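Side-chain contacts in FBP protein (Leishmania major, PDB 5OEZ), which probably hydrolyses fructose 1,6-bisphosphate to fructose 6-phosphate and phosphate with the help of magnesium, and works as a homotetramer: residues S213-N218 against D234-N239; G220-G223 against F229-Y232. All coordinates share one frame; numbering follows the deposited sequence.

Contact 1: residues S213-N218 against D234-N239; sequences SIYSVN and DYLKMN
L236 lays its CD1 methyl over one face of the Y215 ring, near the root of the side chain: CD1 is 3.5 Å from Y215 CG and 3.6 Å from Y215 CB. It stands 30° off the ring normal, a CH-pi contact displaced toward the CB end, and the two side chains run past each other in opposite directions. Y215 reaches this place with its ring set between the backbone N and the carbonyl carbon (chi1 73°). At the far end of the ring, K237 crosses at about a right angle; its CE passes 3.7 Å from Y215 OH, and its chain, extended beyond CG, carries the ammonium group past the hydroxyl. The polar ends find their partners outside the two segments. Y215 OH hydrogen-bonds to E219, while K237 NZ forms salt bridges with that E219 and with E219 of the second subunit. K237 of the second subunit lies close by, so the lysines and carboxylates of the two chains form one charged cluster, which probably favours the ammonium form. A leucine methyl and a lysine chain meet the two ends of one buried tyrosine, with no hydrogen bond across the segments. This is the packing of helix against strand in a beta-alpha-beta unit, here strand 214-216, helix 227-238 and strand 245-246, in the C-terminal domain of a class 1 fructose-1,6-bisphosphatase.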
# COMPACT_ATOMS: atom_id res chain seq x y z
N SER C 213 -31.70 -13.09 15.81
CA SER C 213 -32.72 -13.35 14.79
C SER C 213 -32.26 -13.06 13.35
O SER C 213 -32.82 -12.20 12.67
CB SER C 213 -33.98 -12.54 15.09
OG SER C 213 -34.49 -12.91 16.36
N ILE C 214 -31.22 -13.77 12.91
CA ILE C 214 -30.72 -13.70 11.54
C ILE C 214 -30.54 -15.12 11.04
O ILE C 214 -29.94 -15.94 11.74
CB ILE C 214 -29.36 -12.97 11.43
CG1 ILE C 214 -29.46 -11.54 11.97
CG2 ILE C 214 -28.90 -12.91 9.97
CD1 ILE C 214 -28.12 -10.81 12.06
N TYR C 215 -31.04 -15.38 9.84
CA TYR C 215 -30.84 -16.67 9.20
C TYR C 215 -30.24 -16.47 7.81
O TYR C 215 -30.53 -15.50 7.11
CB TYR C 215 -32.14 -17.49 9.15
CG TYR C 215 -33.18 -17.05 8.18
CD1 TYR C 215 -34.06 -16.02 8.50
CD2 TYR C 215 -33.32 -17.67 6.94
CE1 TYR C 215 -35.05 -15.61 7.60
CE2 TYR C 215 -34.31 -17.27 6.04
CZ TYR C 215 -35.17 -16.23 6.36
OH TYR C 215 -36.14 -15.80 5.47
N SER C 216 -29.42 -17.45 7.42
CA SER C 216 -28.62 -17.39 6.22
C SER C 216 -28.76 -18.73 5.49
O SER C 216 -28.21 -19.76 5.92
CB SER C 216 -27.17 -17.06 6.60
OG SER C 216 -26.39 -16.65 5.48
N VAL C 217 -29.51 -18.71 4.39
CA VAL C 217 -29.71 -19.88 3.52
C VAL C 217 -30.12 -19.41 2.13
O VAL C 217 -30.58 -18.28 1.97
CB VAL C 217 -30.78 -20.82 4.14
CG1 VAL C 217 -32.18 -20.20 4.04
CG2 VAL C 217 -30.75 -22.19 3.50
N ASN C 218 -29.88 -20.22 1.11
CA ASN C 218 -30.34 -19.95 -0.27
C ASN C 218 -31.79 -20.45 -0.48
O ASN C 218 -31.98 -21.61 -0.80
CB ASN C 218 -29.42 -20.62 -1.30
CG ASN C 218 -29.82 -20.32 -2.75
OD1 ASN C 218 -30.82 -19.64 -3.04
ND2 ASN C 218 -29.02 -20.81 -3.65
N ASP C 234 -40.46 -21.49 7.14
CA ASP C 234 -41.78 -20.84 7.19
C ASP C 234 -42.05 -20.23 8.58
O ASP C 234 -42.61 -19.14 8.68
CB ASP C 234 -42.89 -21.81 6.79
CG ASP C 234 -42.86 -22.19 5.30
OD1 ASP C 234 -42.00 -21.69 4.53
OD2 ASP C 234 -43.70 -23.02 4.89
N TYR C 235 -41.63 -20.93 9.63
CA TYR C 235 -41.81 -20.45 10.99
C TYR C 235 -41.01 -19.16 11.24
O TYR C 235 -41.56 -18.21 11.76
CB TYR C 235 -41.39 -21.53 11.99
CG TYR C 235 -41.49 -21.07 13.43
CD1 TYR C 235 -42.71 -21.11 14.12
CD2 TYR C 235 -40.36 -20.57 14.11
CE1 TYR C 235 -42.79 -20.68 15.45
CE2 TYR C 235 -40.44 -20.13 15.44
CZ TYR C 235 -41.66 -20.19 16.09
OH TYR C 235 -41.76 -19.75 17.39
N LEU C 236 -39.73 -19.14 10.87
CA LEU C 236 -38.91 -17.93 10.96
C LEU C 236 -39.58 -16.70 10.32
O LEU C 236 -39.57 -15.62 10.89
CB LEU C 236 -37.53 -18.12 10.32
CG LEU C 236 -36.60 -19.19 10.86
CD1 LEU C 236 -35.23 -19.01 10.22
CD2 LEU C 236 -36.47 -19.17 12.38
N LYS C 237 -40.23 -16.90 9.18
CA LYS C 237 -40.94 -15.82 8.50
C LYS C 237 -42.31 -15.45 9.04
O LYS C 237 -42.75 -14.31 8.88
CB LYS C 237 -41.17 -16.20 7.07
CG LYS C 237 -39.91 -16.50 6.29
CD LYS C 237 -40.36 -16.78 4.88
CE LYS C 237 -39.21 -17.23 4.04
NZ LYS C 237 -39.66 -17.16 2.63
N MET C 238 -43.04 -16.42 9.59
CA MET C 238 -44.47 -16.22 9.88
C MET C 238 -44.89 -16.34 11.33
O MET C 238 -46.04 -16.07 11.63
CB MET C 238 -45.31 -17.15 9.00
CG MET C 238 -45.39 -16.70 7.54
SD MET C 238 -46.37 -17.78 6.48
CE MET C 238 -45.50 -19.34 6.59
N ASN C 239 -43.98 -16.68 12.23
CA ASN C 239 -44.32 -16.74 13.66
C ASN C 239 -44.68 -15.35 14.19
O ASN C 239 -44.18 -14.35 13.69
CB ASN C 239 -43.18 -17.37 14.49
CG ASN C 239 -42.05 -16.40 14.78
OD1 ASN C 239 -42.01 -15.80 15.84
ND2 ASN C 239 -41.12 -16.24 13.83

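Contact 2: residues G220-G223 against F229-Y232; sequences GNYG and FKEY
The Y222 ring carries the aliphatic chain of K230 over one face, displaced toward the hydroxyl end, and W225 also meets this ring, with the two ring planes at about 60°. K230 CG stands 4.1 Å from the centroid of the Y222 ring and 22° off its normal, a CH-pi contact. The neighbouring methylenes continue across the outer end of the ring: K230 CB comes within 3.7 Å of Y222 OH, and K230 CD within 3.8 Å of Y222 CE2. The two side chains cross at about a right angle, so the lysine passes over the outer part of the ring instead of following its long axis. With CG anti to its carbonyl carbon (chi1 -66°) and the rest of the chain extended, K230 runs from the helix back toward the 220-223 backbone. There its CE lies 3.2 Å from Y222 O. The ammonium group stops farther off, with NZ 4.2 Å from G223 O and no hydrogen bond made to either carbonyl. One turn further along the helix, D234 OD1 and Y222 OH form a probable hydrogen bond that would help hold the outer end of the ring that K230 overlies. The contact lies at the surface, where the 3-10 turn of 220-223, in the connection after strand 214-216, folds back on helix 227-238; F229 and Y232 of that helix pack against strand 265-268 and helix 325-338, and Y222 also touches K237 of the second subunit.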
# COMPACT_ATOMS: atom_id res chain seq x y z
N GLY C 220 -33.75 -19.95 -2.86
CA GLY C 220 -33.97 -20.41 -4.21
C GLY C 220 -34.14 -21.91 -4.32
O GLY C 220 -34.84 -22.38 -5.20
N ASN C 221 -33.49 -22.66 -3.42
CA ASN C 221 -33.56 -24.13 -3.38
C ASN C 221 -34.75 -24.70 -2.60
O ASN C 221 -34.78 -25.90 -2.33
CB ASN C 221 -32.24 -24.68 -2.80
CG ASN C 221 -31.04 -24.40 -3.68
OD1 ASN C 221 -31.16 -24.36 -4.90
ND2 ASN C 221 -29.88 -24.20 -3.07
N TYR C 222 -35.71 -23.85 -2.24
CA TYR C 222 -36.85 -24.20 -1.40
C TYR C 222 -37.51 -25.53 -1.77
O TYR C 222 -37.71 -26.38 -0.92
CB TYR C 222 -37.92 -23.10 -1.45
CG TYR C 222 -39.07 -23.32 -0.52
CD1 TYR C 222 -38.98 -22.92 0.81
CD2 TYR C 222 -40.26 -23.91 -0.95
CE1 TYR C 222 -40.03 -23.11 1.69
CE2 TYR C 222 -41.32 -24.11 -0.08
CZ TYR C 222 -41.20 -23.70 1.24
OH TYR C 222 -42.22 -23.86 2.15
N GLY C 223 -37.86 -25.67 -3.05
CA GLY C 223 -38.55 -26.85 -3.53
C GLY C 223 -37.79 -28.17 -3.44
O GLY C 223 -38.39 -29.22 -3.56
N PHE C 229 -37.45 -28.85 7.12
CA PHE C 229 -36.70 -27.63 6.95
C PHE C 229 -37.52 -26.52 6.29
O PHE C 229 -37.32 -25.34 6.59
CB PHE C 229 -35.39 -27.87 6.18
CG PHE C 229 -34.42 -26.72 6.27
CD1 PHE C 229 -33.59 -26.57 7.38
CD2 PHE C 229 -34.37 -25.77 5.26
CE1 PHE C 229 -32.70 -25.49 7.46
CE2 PHE C 229 -33.51 -24.69 5.35
CZ PHE C 229 -32.66 -24.55 6.45
N LYS C 230 -38.43 -26.88 5.40
CA LYS C 230 -39.39 -25.90 4.88
C LYS C 230 -40.22 -25.33 6.02
O LYS C 230 -40.45 -24.13 6.08
CB LYS C 230 -40.33 -26.52 3.86
CG LYS C 230 -39.66 -26.98 2.58
CD LYS C 230 -40.71 -27.51 1.62
CE LYS C 230 -40.09 -28.03 0.34
NZ LYS C 230 -41.09 -28.80 -0.42
N GLU C 231 -40.66 -26.21 6.91
CA GLU C 231 -41.46 -25.77 8.05
C GLU C 231 -40.71 -24.82 8.95
O GLU C 231 -41.27 -23.84 9.43
CB GLU C 231 -41.99 -26.97 8.85
CG GLU C 231 -43.03 -27.77 8.08
CD GLU C 231 -43.52 -29.01 8.81
OE1 GLU C 231 -43.38 -29.10 10.08
OE2 GLU C 231 -44.11 -29.88 8.12
N TYR C 232 -39.44 -25.11 9.18
CA TYR C 232 -38.58 -24.27 10.00
C TYR C 232 -38.45 -22.88 9.39
O TYR C 232 -38.60 -21.87 10.07
CB TYR C 232 -37.20 -24.92 10.18
CG TYR C 232 -36.11 -23.99 10.70
CD1 TYR C 232 -36.20 -23.42 11.96
CD2 TYR C 232 -35.00 -23.68 9.92
CE1 TYR C 232 -35.20 -22.60 12.43
CE2 TYR C 232 -34.00 -22.84 10.38
CZ TYR C 232 -34.11 -22.30 11.64
OH TYR C 232 -33.10 -21.48 12.12

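Coming from the N terminus, the chain enters contact 1 on strand 214-216, opens contact 2 in the 3-10 turn of 220-223, and closes it at 229-232 on helix 227-238 before returning to contact 1 at 234-239. Contact 2 closes a short loop nested wholly inside the longer one that contact 1 closes, and their centres are about 10 Å apart. The shared helix joins them, and they touch directly, through D234 and Y222 and where V217 packs against F229. Together they tie the strand and the connection after it to successive turns of one helix, and both touch the second subunit.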